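Local coordinates for protein putative fimbrium anchoring subunit Fim4B (Bacteroides ovatus, PDB 5CAG) that probably serves as a lipid-anchored subunit of the bacterial outer membrane that fixes a fimbrium to the cell surface, at residues Ser18-Lys23 / Leu125-Ser130; Ile40-Asn45 / Ser70-Asn75; Glu79-Arg84 / Ile92-Gly97; Tyr147-Glu152 / Val198-Thr203. All blocks are in the same frame, centred on the assembly; numbering follows the deposited sequence.

Contact 1 of 4, residues Ser18-Lys23 / Leu125-Ser130; sequences SGVDIK and LKIEKS
S18 and the turn-side residues I127, E128 and S130 make the closely packed part of this contact. S18 CB presses against S130 O, 3.2 Å away, and S18 OG makes a weak hydrogen bond to E128 O, 3.3 Å long. OG lies between the backbone N and the carbonyl carbon (chi1 60°), which brings it up to the carbonyl of E128, just past the strand. I127 CG2 comes within 3.9 Å of S18 OG and covers one side of the buried hydroxyl. Serine fits here because it is small enough to be buried beside backbone and still offers a polar group to it.

Beside this, V20 and I127 cross at about a right angle, with V20 CG1 4.2 Å from I127 CG1. Both are beta-branched, a shape that suits extended strands, and each turns its CB toward the other segment.

The other side is loose. E128 and K129 turn away toward solvent, and E128 OE2 forms a salt bridge with K126 NZ at 3.5 Å, as suits charged residues on an exposed surface, K126 near the end of the strand and E128 just beyond it. S130 OG bonds to E132 O.

No backbone hydrogen bonds join the two segments. Strand 134-154 pairs with both 20-25 and 118-127, and L136 and L134 pack on V20 and I127 respectively, while V64 touches both residues and M62 of strand 59-62 covers V20 further.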
loop_
_atom_site.group_PDB
_atom_site.type_symbol
_atom_site.label_atom_id
_atom_site.label_comp_id
_atom_site.label_asym_id
_atom_site.label_seq_id
_atom_site.Cartn_x
_atom_site.Cartn_y
_atom_site.Cartn_z
ATOM N N SER A 18 10.800 -30.941 8.138
ATOM C CA SER A 18 10.836 -31.184 6.704
ATOM C C SER A 18 10.926 -29.803 6.069
ATOM O O SER A 18 9.915 -29.107 5.976
ATOM C CB SER A 18 9.611 -31.981 6.239
ATOM O OG SER A 18 8.368 -31.347 6.503
ATOM N N GLY A 19 12.148 -29.371 5.760
ATOM C CA GLY A 19 12.408 -28.054 5.188
ATOM C C GLY A 19 11.697 -27.773 3.875
ATOM O O GLY A 19 11.327 -28.699 3.139
ATOM N N VAL A 20 11.473 -26.482 3.587
ATOM C CA VAL A 20 10.851 -26.048 2.337
ATOM C C VAL A 20 11.865 -25.213 1.545
ATOM O O VAL A 20 12.840 -24.723 2.116
ATOM C CB VAL A 20 9.489 -25.321 2.492
ATOM C CG1 VAL A 20 8.431 -26.235 3.089
ATOM C CG2 VAL A 20 9.616 -24.034 3.289
ATOM N N ASP A 21 11.656 -25.104 0.228
ATOM C CA ASP A 21 12.514 -24.339 -0.657
ATOM C C ASP A 21 11.633 -23.440 -1.510
ATOM O O ASP A 21 10.939 -23.899 -2.428
ATOM C CB ASP A 21 13.414 -25.259 -1.506
ATOM C CG ASP A 21 14.530 -24.583 -2.301
ATOM O OD1 ASP A 21 14.544 -23.322 -2.382
ATOM O OD2 ASP A 21 15.355 -25.309 -2.892
ATOM N N ILE A 22 11.647 -22.145 -1.173
ATOM C CA ILE A 22 10.866 -21.133 -1.865
ATOM C C ILE A 22 11.703 -20.520 -2.981
ATOM O O ILE A 22 12.839 -20.104 -2.753
ATOM C CB ILE A 22 10.358 -20.074 -0.848
ATOM C CG1 ILE A 22 9.310 -20.691 0.097
ATOM C CG2 ILE A 22 9.806 -18.818 -1.537
ATOM C CD1 ILE A 22 9.436 -20.244 1.540
ATOM N N LYS A 23 11.146 -20.516 -4.197
ATOM C CA LYS A 23 11.709 -19.830 -5.358
ATOM C C LYS A 23 10.747 -18.707 -5.715
ATOM O O LYS A 23 9.540 -18.940 -5.795
ATOM C CB LYS A 23 11.971 -20.765 -6.548
ATOM C CG LYS A 23 12.725 -20.075 -7.698
ATOM C CD LYS A 23 12.475 -20.758 -9.051
ATOM C CE LYS A 23 12.739 -19.864 -10.246
ATOM N NZ LYS A 23 13.225 -20.638 -11.429
ATOM N N LEU A 125 -2.215 -23.533 3.779
ATOM C CA LEU A 125 -1.153 -24.347 3.190
ATOM C C LEU A 125 -0.823 -25.478 4.157
ATOM O O LEU A 125 -0.532 -25.205 5.319
ATOM C CB LEU A 125 0.096 -23.500 2.888
ATOM C CG LEU A 125 1.260 -24.215 2.193
ATOM C CD1 LEU A 125 0.924 -24.533 0.762
ATOM C CD2 LEU A 125 2.509 -23.383 2.222
ATOM N N LYS A 126 -0.887 -26.743 3.693
ATOM C CA LYS A 126 -0.625 -27.916 4.535
ATOM C C LYS A 126 0.744 -28.531 4.182
ATOM O O LYS A 126 0.869 -29.240 3.175
ATOM C CB LYS A 126 -1.775 -28.947 4.389
ATOM C CG LYS A 126 -1.750 -30.132 5.359
ATOM C CD LYS A 126 -2.955 -31.049 5.149
ATOM C CE LYS A 126 -2.859 -32.369 5.880
ATOM N NZ LYS A 126 -3.833 -33.374 5.347
ATOM N N ILE A 127 1.769 -28.249 5.018
ATOM C CA ILE A 127 3.107 -28.824 4.852
ATOM C C ILE A 127 3.051 -30.238 5.425
ATOM O O ILE A 127 2.822 -30.413 6.623
ATOM C CB ILE A 127 4.232 -27.946 5.486
ATOM C CG1 ILE A 127 4.573 -26.767 4.588
ATOM C CG2 ILE A 127 5.509 -28.739 5.782
ATOM C CD1 ILE A 127 3.902 -25.586 4.972
ATOM N N GLU A 128 3.202 -31.242 4.562
ATOM C CA GLU A 128 3.138 -32.631 5.008
ATOM C C GLU A 128 4.507 -33.095 5.521
ATOM O O GLU A 128 5.529 -32.427 5.283
ATOM C CB GLU A 128 2.637 -33.546 3.871
ATOM C CG GLU A 128 1.168 -33.358 3.509
ATOM C CD GLU A 128 0.171 -34.305 4.157
ATOM O OE1 GLU A 128 0.512 -34.945 5.181
ATOM O OE2 GLU A 128 -0.964 -34.403 3.636
ATOM N N LYS A 129 4.507 -34.233 6.265
ATOM C CA LYS A 129 5.698 -34.911 6.788
ATOM C C LYS A 129 6.439 -35.427 5.555
ATOM O O LYS A 129 5.823 -36.105 4.726
ATOM C CB LYS A 129 5.284 -36.041 7.763
ATOM C CG LYS A 129 6.427 -36.646 8.576
ATOM C CD LYS A 129 5.991 -37.915 9.321
ATOM C CE LYS A 129 7.045 -38.450 10.268
ATOM N NZ LYS A 129 6.599 -39.682 10.988
ATOM N N SER A 130 7.692 -34.992 5.346
ATOM C CA SER A 130 8.431 -35.396 4.149
ATOM C C SER A 130 9.912 -35.588 4.411
ATOM O O SER A 130 10.523 -34.876 5.226
ATOM C CB SER A 130 8.244 -34.387 3.019
ATOM O OG SER A 130 8.856 -34.851 1.826
#

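Contact 2 of 4, residues Ile40-Asn45 / Ser70-Asn75; sequences IFYPKN and SVVVYN
V72 and I40 lie side by side and point the same way, V72 CG2 reaching I40 CB at 3.8 Å and touching I40 CD1 as well. The same methyl also meets the edge of the Y42 ring, 3.9 Å from Y42 CE1, so one valine branch fills the space between an aliphatic and an aromatic neighbour. Within its own strand, I40 CG2 covers a face of that ring. On the reverse face of the sheet V71 CG2 sits over the F41 ring, 4.0 Å from its centroid, a CH-pi contact. F41 CG stands anti to the carbonyl carbon (chi1 -84°), which lays the ring beside V71.

Between these two faces runs the antiparallel backbone ladder. I40 and V72 form one hydrogen-bonded pair, Y42 and S70 the next, with F41 and V71 the non-hydrogen-bonded pair between them. Y42 N to S70 O measures 2.8 Å, with an N-H...O angle of 160°.

Toward the strand end the chemistry turns polar. Lysine suits this rim: K44 CE passes 3.4 Å from S70 OG while the ammonium reaches on to a salt bridge with E124. S70 OG bonds to D123 O. The Y42 ring packs while its OH reaches E86 O. The pairing thus joins apolar side chains on both faces, and the buried hydroxyls of Y42 and S70 on one of them are satisfied by partners outside the pair.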
loop_
_atom_site.group_PDB
_atom_site.type_symbol
_atom_site.label_atom_id
_atom_site.label_comp_id
_atom_site.label_asym_id
_atom_site.label_seq_id
_atom_site.Cartn_x
_atom_site.Cartn_y
_atom_site.Cartn_z
ATOM N N ILE A 40 6.217 -15.407 6.784
ATOM C CA ILE A 40 5.695 -15.816 8.090
ATOM C C ILE A 40 4.685 -16.917 7.891
ATOM O O ILE A 40 3.786 -16.794 7.064
ATOM C CB ILE A 40 5.119 -14.684 8.980
ATOM C CG1 ILE A 40 6.032 -13.468 9.035
ATOM C CG2 ILE A 40 4.851 -15.202 10.386
ATOM C CD1 ILE A 40 5.295 -12.220 9.410
ATOM N N PHE A 41 4.833 -17.975 8.672
ATOM C CA PHE A 41 3.968 -19.134 8.684
ATOM C C PHE A 41 3.158 -19.147 9.979
ATOM O O PHE A 41 3.724 -19.422 11.030
ATOM C CB PHE A 41 4.833 -20.393 8.577
ATOM C CG PHE A 41 5.231 -20.786 7.178
ATOM C CD1 PHE A 41 6.291 -20.160 6.538
ATOM C CD2 PHE A 41 4.579 -21.820 6.521
ATOM C CE1 PHE A 41 6.681 -20.556 5.259
ATOM C CE2 PHE A 41 4.960 -22.198 5.237
ATOM C CZ PHE A 41 6.021 -21.578 4.625
ATOM N N TYR A 42 1.862 -18.815 9.930
ATOM C CA TYR A 42 1.053 -18.821 11.141
ATOM C C TYR A 42 0.382 -20.192 11.272
ATOM O O TYR A 42 -0.389 -20.590 10.394
ATOM C CB TYR A 42 0.024 -17.679 11.172
ATOM C CG TYR A 42 0.624 -16.295 11.058
ATOM C CD1 TYR A 42 0.830 -15.703 9.816
ATOM C CD2 TYR A 42 0.938 -15.557 12.192
ATOM C CE1 TYR A 42 1.363 -14.423 9.705
ATOM C CE2 TYR A 42 1.465 -14.272 12.091
ATOM C CZ TYR A 42 1.674 -13.709 10.846
ATOM O OH TYR A 42 2.219 -12.455 10.734
ATOM N N PRO A 43 0.690 -20.956 12.337
ATOM C CA PRO A 43 0.058 -22.264 12.486
ATOM C C PRO A 43 -1.416 -22.113 12.833
ATOM O O PRO A 43 -1.777 -21.215 13.603
ATOM C CB PRO A 43 0.858 -22.902 13.618
ATOM C CG PRO A 43 1.305 -21.763 14.427
ATOM C CD PRO A 43 1.579 -20.655 13.478
ATOM N N LYS A 44 -2.261 -22.975 12.242
ATOM C CA LYS A 44 -3.701 -22.992 12.489
ATOM C C LYS A 44 -4.024 -23.889 13.705
ATOM O O LYS A 44 -4.826 -23.510 14.572
ATOM C CB LYS A 44 -4.442 -23.452 11.239
ATOM C CG LYS A 44 -4.427 -22.424 10.124
ATOM C CD LYS A 44 -5.213 -22.913 8.925
ATOM C CE LYS A 44 -5.880 -21.781 8.192
ATOM N NZ LYS A 44 -7.053 -22.242 7.404
ATOM N N ASN A 45 -3.356 -25.062 13.778
ATOM C CA ASN A 45 -3.498 -26.037 14.866
ATOM C C ASN A 45 -2.849 -25.504 16.154
ATOM O O ASN A 45 -3.521 -25.395 17.180
ATOM C CB ASN A 45 -2.890 -27.438 14.510
ATOM C CG ASN A 45 -2.493 -27.717 13.061
ATOM O OD1 ASN A 45 -1.347 -27.477 12.641
ATOM N ND2 ASN A 45 -3.386 -28.357 12.308
ATOM N N SER A 70 -1.143 -20.543 7.697
ATOM C CA SER A 70 -1.547 -19.387 6.921
ATOM C C SER A 70 -0.214 -18.725 6.580
ATOM O O SER A 70 0.665 -18.720 7.442
ATOM C CB SER A 70 -2.487 -18.500 7.723
ATOM O OG SER A 70 -3.754 -19.108 7.899
ATOM N N VAL A 71 0.018 -18.286 5.340
ATOM C CA VAL A 71 1.347 -17.747 5.019
ATOM C C VAL A 71 1.271 -16.296 4.526
ATOM O O VAL A 71 0.288 -15.919 3.871
ATOM C CB VAL A 71 2.081 -18.645 3.974
ATOM C CG1 VAL A 71 3.513 -18.179 3.729
ATOM C CG2 VAL A 71 2.073 -20.106 4.393
ATOM N N VAL A 72 2.322 -15.502 4.817
ATOM C CA VAL A 72 2.469 -14.133 4.309
ATOM C C VAL A 72 3.904 -13.944 3.803
ATOM O O VAL A 72 4.853 -14.431 4.422
ATOM C CB VAL A 72 2.067 -12.960 5.252
ATOM C CG1 VAL A 72 0.588 -12.963 5.578
ATOM C CG2 VAL A 72 2.909 -12.925 6.513
ATOM N N VAL A 73 4.052 -13.266 2.663
ATOM C CA VAL A 73 5.356 -12.938 2.097
ATOM C C VAL A 73 5.287 -11.511 1.635
ATOM O O VAL A 73 4.450 -11.187 0.777
ATOM C CB VAL A 73 5.841 -13.853 0.950
ATOM C CG1 VAL A 73 7.297 -13.549 0.618
ATOM C CG2 VAL A 73 5.663 -15.321 1.287
ATOM N N TYR A 74 6.140 -10.651 2.184
ATOM C CA TYR A 74 6.143 -9.265 1.758
ATOM C C TYR A 74 7.588 -8.748 1.737
ATOM O O TYR A 74 8.457 -9.358 2.359
ATOM C CB TYR A 74 5.221 -8.425 2.654
ATOM C CG TYR A 74 5.699 -8.293 4.086
ATOM C CD1 TYR A 74 6.573 -7.278 4.458
ATOM C CD2 TYR A 74 5.256 -9.168 5.074
ATOM C CE1 TYR A 74 7.015 -7.151 5.773
ATOM C CE2 TYR A 74 5.710 -9.062 6.397
ATOM C CZ TYR A 74 6.595 -8.052 6.739
ATOM O OH TYR A 74 7.048 -7.906 8.031
ATOM N N ASN A 75 7.848 -7.656 1.004
ATOM C CA ASN A 75 9.181 -7.067 0.950
ATOM C C ASN A 75 9.398 -6.206 2.205
ATOM O O ASN A 75 8.556 -5.371 2.572
ATOM C CB ASN A 75 9.381 -6.284 -0.331
ATOM C CG ASN A 75 8.376 -5.193 -0.574
ATOM O OD1 ASN A 75 7.154 -5.418 -0.635
ATOM N ND2 ASN A 75 8.893 -3.990 -0.755
#

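Contact 3 of 4, residues Glu79-Arg84 / Ile92-Gly97; sequences ESIRIR and IEAYTG. With SO4 (sulfate ion), chain I; SO4 (sulfate ion), chain H.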
loop_
_atom_site.group_PDB
_atom_site.type_symbol
_atom_site.label_atom_id
_atom_site.label_comp_id
_atom_site.label_asym_id
_atom_site.label_seq_id
_atom_site.Cartn_x
_atom_site.Cartn_y
_atom_site.Cartn_z
ATOM N N GLU A 79 10.333 2.572 2.617
ATOM C CA GLU A 79 10.447 3.914 3.176
ATOM C C GLU A 79 9.228 4.310 4.005
ATOM O O GLU A 79 9.289 4.360 5.235
ATOM C CB GLU A 79 10.646 4.941 2.034
ATOM C CG GLU A 79 12.013 4.866 1.376
ATOM C CD GLU A 79 13.167 5.033 2.347
ATOM O OE1 GLU A 79 13.297 6.140 2.920
ATOM O OE2 GLU A 79 13.893 4.040 2.588
ATOM N N SER A 80 8.145 4.638 3.312
ATOM C CA SER A 80 6.894 5.139 3.851
ATOM C C SER A 80 6.135 4.080 4.629
ATOM O O SER A 80 5.541 4.398 5.671
ATOM C CB SER A 80 6.008 5.651 2.710
ATOM O OG SER A 80 6.671 6.529 1.809
ATOM N N ILE A 81 6.124 2.837 4.095
ATOM C CA ILE A 81 5.360 1.717 4.636
ATOM C C ILE A 81 5.996 1.164 5.867
ATOM O O ILE A 81 7.206 0.915 5.924
ATOM C CB ILE A 81 5.078 0.593 3.607
ATOM C CG1 ILE A 81 4.254 1.149 2.422
ATOM C CG2 ILE A 81 4.306 -0.560 4.263
ATOM C CD1 ILE A 81 4.180 0.293 1.317
ATOM N N ARG A 82 5.141 0.987 6.868
ATOM C CA ARG A 82 5.447 0.406 8.161
ATOM C C ARG A 82 4.511 -0.820 8.355
ATOM O O ARG A 82 3.450 -0.897 7.728
ATOM C CB ARG A 82 5.301 1.458 9.280
ATOM C CG ARG A 82 6.239 2.658 9.177
ATOM C CD ARG A 82 6.005 3.644 10.322
ATOM N NE ARG A 82 6.513 4.988 10.017
ATOM C CZ ARG A 82 6.323 6.054 10.792
ATOM N NH1 ARG A 82 5.636 5.946 11.928
ATOM N NH2 ARG A 82 6.809 7.240 10.433
ATOM N N ILE A 83 4.936 -1.790 9.171
ATOM C CA ILE A 83 4.173 -3.004 9.457
ATOM C C ILE A 83 3.813 -3.007 10.928
ATOM O O ILE A 83 4.656 -2.693 11.794
ATOM C CB ILE A 83 4.973 -4.293 9.053
ATOM C CG1 ILE A 83 5.258 -4.359 7.537
ATOM C CG2 ILE A 83 4.336 -5.603 9.560
ATOM C CD1 ILE A 83 4.058 -4.344 6.634
ATOM N N ARG A 84 2.550 -3.366 11.203
ATOM C CA ARG A 84 1.994 -3.560 12.548
ATOM C C ARG A 84 1.131 -4.841 12.542
ATOM O O ARG A 84 0.775 -5.330 11.463
ATOM C CB ARG A 84 1.213 -2.323 13.050
ATOM C CG ARG A 84 -0.077 -1.986 12.301
ATOM C CD ARG A 84 -0.635 -0.656 12.767
ATOM N NE ARG A 84 -1.592 -0.095 11.818
ATOM C CZ ARG A 84 -1.865 1.201 11.702
ATOM N NH1 ARG A 84 -1.238 2.093 12.464
ATOM N NH2 ARG A 84 -2.753 1.620 10.809
ATOM N N ILE A 92 -1.883 -8.636 10.708
ATOM C CA ILE A 92 -0.697 -8.068 10.048
ATOM C C ILE A 92 -1.172 -7.090 8.949
ATOM O O ILE A 92 -1.869 -7.469 7.996
ATOM C CB ILE A 92 0.335 -9.144 9.593
ATOM C CG1 ILE A 92 1.622 -8.498 9.051
ATOM C CG2 ILE A 92 -0.254 -10.176 8.630
ATOM C CD1 ILE A 92 2.821 -9.435 8.913
ATOM N N GLU A 93 -0.881 -5.800 9.198
ATOM C CA GLU A 93 -1.314 -4.632 8.427
ATOM C C GLU A 93 -0.122 -3.782 8.017
ATOM O O GLU A 93 0.817 -3.617 8.792
ATOM C CB GLU A 93 -2.289 -3.809 9.320
ATOM C CG GLU A 93 -2.948 -2.544 8.770
ATOM C CD GLU A 93 -3.764 -1.734 9.779
ATOM O OE1 GLU A 93 -3.520 -1.865 11.003
ATOM O OE2 GLU A 93 -4.679 -0.992 9.345
ATOM N N ALA A 94 -0.164 -3.257 6.799
ATOM C CA ALA A 94 0.835 -2.337 6.261
ATOM C C ALA A 94 0.227 -0.951 6.296
ATOM O O ALA A 94 -0.934 -0.786 5.905
ATOM C CB ALA A 94 1.220 -2.728 4.839
ATOM N N TYR A 95 0.959 0.030 6.816
ATOM C CA TYR A 95 0.416 1.380 6.964
ATOM C C TYR A 95 1.489 2.423 6.709
ATOM O O TYR A 95 2.661 2.068 6.594
ATOM C CB TYR A 95 -0.182 1.549 8.382
ATOM C CG TYR A 95 0.844 1.523 9.500
ATOM C CD1 TYR A 95 1.409 0.328 9.929
ATOM C CD2 TYR A 95 1.219 2.688 10.155
ATOM C CE1 TYR A 95 2.355 0.300 10.952
ATOM C CE2 TYR A 95 2.161 2.672 11.184
ATOM C CZ TYR A 95 2.722 1.477 11.587
ATOM O OH TYR A 95 3.679 1.473 12.577
ATOM N N THR A 96 1.101 3.706 6.641
ATOM C CA THR A 96 2.076 4.791 6.486
ATOM C C THR A 96 2.034 5.730 7.674
ATOM O O THR A 96 1.017 5.808 8.368
ATOM C CB THR A 96 1.826 5.561 5.229
ATOM O OG1 THR A 96 0.420 5.824 5.128
ATOM C CG2 THR A 96 2.399 4.865 4.021
ATOM N N GLY A 97 3.125 6.452 7.901
ATOM C CA GLY A 97 3.158 7.404 9.004
ATOM C C GLY A 97 2.383 8.677 8.727
ATOM O O GLY A 97 2.076 8.969 7.565
HETATM S S SO4 I . 8.420 8.016 7.508
HETATM O O1 SO4 I . 7.164 7.293 7.259
HETATM O O2 SO4 I . 9.415 7.050 7.974
HETATM O O3 SO4 I . 8.893 8.627 6.262
HETATM O O4 SO4 I . 8.196 9.058 8.531
HETATM S S SO4 H . 6.241 9.170 13.538
HETATM O O1 SO4 H . 6.566 7.848 14.080
HETATM O O2 SO4 H . 7.478 9.957 13.390
HETATM O O3 SO4 H . 5.581 9.041 12.223
HETATM O O4 SO4 H . 5.320 9.839 14.460
#
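R84 and Y95 make a cation-pi stack: the guanidinium lies flat on the ring, planes 3° apart and centres 3.8 Å apart. On the opposite ring face, R82 CB forms a CH-pi contact 3.7 Å from the centroid. Tyrosine thus offers two broad faces to two arginines.

Polar bonds hold the two arginines. R84 NE forms a salt bridge to E93 OE1 at 2.7 Å, approaching from above the carboxylate plane. The extended R82 chain carries its guanidinium over G97 CA, where the glycine presents only backbone, and its NH1 and NH2 hydrogen-bond one sulfate; R82 NH2 to O3 of that ion (chain H) is 2.8 Å. NH2 also bonds weakly to a second sulfate; both ions are probably from the crystallisation liquor.

The backbone forms an antiparallel beta hairpin, with R82 opposite Y95 and R84 opposite E93 as hydrogen-bonded pairs. R84 N to E93 O spans 3.0 Å.

Apolar packing occupies the other face, where A94 CB is 3.7 Å from I83 CD1 and also meets I81 CG2. Alanine is short enough to fit between two isoleucines. Strand 93-96 pairs in turn with 172-174, while I92 and I83 pack on Y74 of strand 67-75.

Contact 4 of 4, residues Tyr147-Glu152 / Val198-Thr203; sequences YSFAVE and VTAFFT
Y147 and F202 form one rung of the antiparallel beta-sheet pairing of strands 134-154 and 197-205.

Backbone bonds form a regular ladder. Y147 with F202, F149 with A200 and V151 with V198 are hydrogen-bonded pairs, each joined by two bonds, and F149 N to A200 O is 3.1 Å. S148 with F201 and A150 with T199 are the non-hydrogen-bonded pairs between them.

Aromatic contacts gather at one end of the face bearing Y147, F149 and V151. Y147 CB lies over one face of the F202 ring, 3.7 Å from its centroid, in a CH-pi contact. The two rings are nearly parallel, planes 9° apart, but slid so far that they barely overlap. F149 CD2 comes to the edge of the F202 ring, 4.0 Å from F202 CE1, and F189 of strand 187-193 stacks with F202.

Other apolar packing continues along the same face. A200 is small, which leaves room for the F149 ring to lean across it; with CG between the backbone N and the carbonyl carbon (chi1 72°), the ring is brought over to its partner strand, F149 CE2 3.6 Å from A200 CB. L235 of strand 232-239 covers F149, V151 and V198.

On the other face S148, short enough to leave a ring room beside it, sets its CB 3.6 Å from F201 CD2. Back on the face of F149, V151 CG1 meets V198 CG2 at 3.5 Å.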
loop_
_atom_site.group_PDB
_atom_site.type_symbol
_atom_site.label_atom_id
_atom_site.label_comp_id
_atom_site.label_asym_id
_atom_site.label_seq_id
_atom_site.Cartn_x
_atom_site.Cartn_y
_atom_site.Cartn_z
ATOM N N TYR A 147 -1.310 6.558 -9.224
ATOM C CA TYR A 147 -2.255 7.494 -9.831
ATOM C C TYR A 147 -1.542 8.792 -10.203
ATOM O O TYR A 147 -0.535 9.155 -9.586
ATOM C CB TYR A 147 -3.400 7.812 -8.880
ATOM C CG TYR A 147 -4.178 6.634 -8.346
ATOM C CD1 TYR A 147 -3.754 5.952 -7.209
ATOM C CD2 TYR A 147 -5.423 6.301 -8.876
ATOM C CE1 TYR A 147 -4.495 4.904 -6.673
ATOM C CE2 TYR A 147 -6.182 5.259 -8.341
ATOM C CZ TYR A 147 -5.713 4.561 -7.237
ATOM O OH TYR A 147 -6.447 3.519 -6.705
ATOM N N SER A 148 -2.066 9.484 -11.209
ATOM C CA SER A 148 -1.579 10.778 -11.669
ATOM C C SER A 148 -2.759 11.552 -12.233
ATOM O O SER A 148 -3.722 10.938 -12.696
ATOM C CB SER A 148 -0.474 10.621 -12.717
ATOM O OG SER A 148 -0.933 10.130 -13.971
ATOM N N PHE A 149 -2.705 12.883 -12.199
ATOM C CA PHE A 149 -3.747 13.718 -12.792
ATOM C C PHE A 149 -3.191 15.091 -13.115
ATOM O O PHE A 149 -2.098 15.466 -12.669
ATOM C CB PHE A 149 -4.977 13.844 -11.874
ATOM C CG PHE A 149 -4.752 14.717 -10.660
ATOM C CD1 PHE A 149 -4.974 16.089 -10.716
ATOM C CD2 PHE A 149 -4.298 14.172 -9.467
ATOM C CE1 PHE A 149 -4.725 16.898 -9.610
ATOM C CE2 PHE A 149 -4.083 14.986 -8.352
ATOM C CZ PHE A 149 -4.289 16.343 -8.436
ATOM N N ALA A 150 -3.968 15.844 -13.878
ATOM C CA ALA A 150 -3.669 17.222 -14.210
ATOM C C ALA A 150 -4.983 17.998 -14.243
ATOM O O ALA A 150 -5.984 17.482 -14.744
ATOM C CB ALA A 150 -2.934 17.311 -15.535
ATOM N N VAL A 151 -5.022 19.174 -13.608
ATOM C CA VAL A 151 -6.242 19.955 -13.630
ATOM C C VAL A 151 -5.878 21.413 -13.894
ATOM O O VAL A 151 -4.853 21.920 -13.436
ATOM C CB VAL A 151 -7.137 19.746 -12.394
ATOM C CG1 VAL A 151 -6.445 20.166 -11.117
ATOM C CG2 VAL A 151 -8.472 20.455 -12.543
ATOM N N GLU A 152 -6.694 22.048 -14.711
ATOM C CA GLU A 152 -6.516 23.426 -15.108
ATOM C C GLU A 152 -6.929 24.358 -13.965
ATOM O O GLU A 152 -7.997 24.154 -13.385
ATOM C CB GLU A 152 -7.371 23.647 -16.347
ATOM C CG GLU A 152 -6.887 24.718 -17.292
ATOM C CD GLU A 152 -7.827 24.823 -18.471
ATOM O OE1 GLU A 152 -7.818 23.894 -19.313
ATOM O OE2 GLU A 152 -8.634 25.784 -18.504
ATOM N N VAL A 198 -2.039 22.211 -12.975
ATOM C CA VAL A 198 -1.403 21.647 -11.783
ATOM C C VAL A 198 -1.352 20.145 -12.002
ATOM O O VAL A 198 -2.341 19.546 -12.429
ATOM C CB VAL A 198 -1.938 22.036 -10.391
ATOM C CG1 VAL A 198 -1.684 23.500 -10.088
ATOM C CG2 VAL A 198 -3.388 21.667 -10.188
ATOM N N THR A 199 -0.172 19.557 -11.805
ATOM C CA THR A 199 0.058 18.146 -12.053
ATOM C C THR A 199 0.482 17.475 -10.760
ATOM O O THR A 199 1.263 18.045 -10.022
ATOM C CB THR A 199 1.098 18.050 -13.168
ATOM O OG1 THR A 199 0.481 18.439 -14.401
ATOM C CG2 THR A 199 1.685 16.661 -13.310
ATOM N N ALA A 200 -0.048 16.294 -10.461
ATOM C CA ALA A 200 0.326 15.584 -9.245
ATOM C C ALA A 200 0.322 14.073 -9.456
ATOM O O ALA A 200 -0.305 13.561 -10.391
ATOM C CB ALA A 200 -0.593 15.960 -8.100
ATOM N N PHE A 201 1.096 13.374 -8.612
ATOM C CA PHE A 201 1.271 11.923 -8.629
ATOM C C PHE A 201 1.105 11.408 -7.229
ATOM O O PHE A 201 1.633 12.026 -6.294
ATOM C CB PHE A 201 2.673 11.563 -9.149
ATOM C CG PHE A 201 2.925 11.921 -10.594
ATOM C CD1 PHE A 201 3.214 13.232 -10.967
ATOM C CD2 PHE A 201 2.900 10.945 -11.584
ATOM C CE1 PHE A 201 3.408 13.570 -12.316
ATOM C CE2 PHE A 201 3.108 11.285 -12.936
ATOM C CZ PHE A 201 3.368 12.592 -13.290
ATOM N N PHE A 202 0.386 10.295 -7.057
ATOM C CA PHE A 202 0.194 9.711 -5.740
ATOM C C PHE A 202 -0.065 8.216 -5.863
ATOM O O PHE A 202 -0.183 7.697 -6.974
ATOM C CB PHE A 202 -0.923 10.426 -4.961
ATOM C CG PHE A 202 -2.303 10.277 -5.527
ATOM C CD1 PHE A 202 -2.769 11.151 -6.505
ATOM C CD2 PHE A 202 -3.147 9.276 -5.079
ATOM C CE1 PHE A 202 -4.050 11.014 -7.040
ATOM C CE2 PHE A 202 -4.423 9.132 -5.620
ATOM C CZ PHE A 202 -4.870 10.009 -6.591
ATOM N N THR A 203 -0.103 7.516 -4.723
ATOM C CA THR A 203 -0.329 6.072 -4.670
ATOM C C THR A 203 -1.254 5.716 -3.530
ATOM O O THR A 203 -1.365 6.478 -2.570
ATOM C CB THR A 203 0.982 5.322 -4.463
ATOM O OG1 THR A 203 1.556 5.743 -3.231
ATOM C CG2 THR A 203 1.959 5.495 -5.595
#

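How the contacts relate
Along the chain contact 2 closes first, then contact 3, then contact 1, whose segments enclose both; contact 4 follows. Contacts 1 and 2, centres 13 Å apart, share a core: strands 67-75 and 118-127 are neighbours, and I127 CD1 packs on F41 CE2 at 3.6 Å. Contact 3 sits about 17 Å from contact 2, centre to centre, and its I92 reaches I40, Y42 and Y74, so the hairpin lies against that sheet. Contact 4 is about 46 Å from contact 1, centre to centre, across the chain's centre, yet strand 134-154, interrupted by a bulge or short loop, pairs near contact 1 and carries contact 4, and so connects the two regions of this elongated protein.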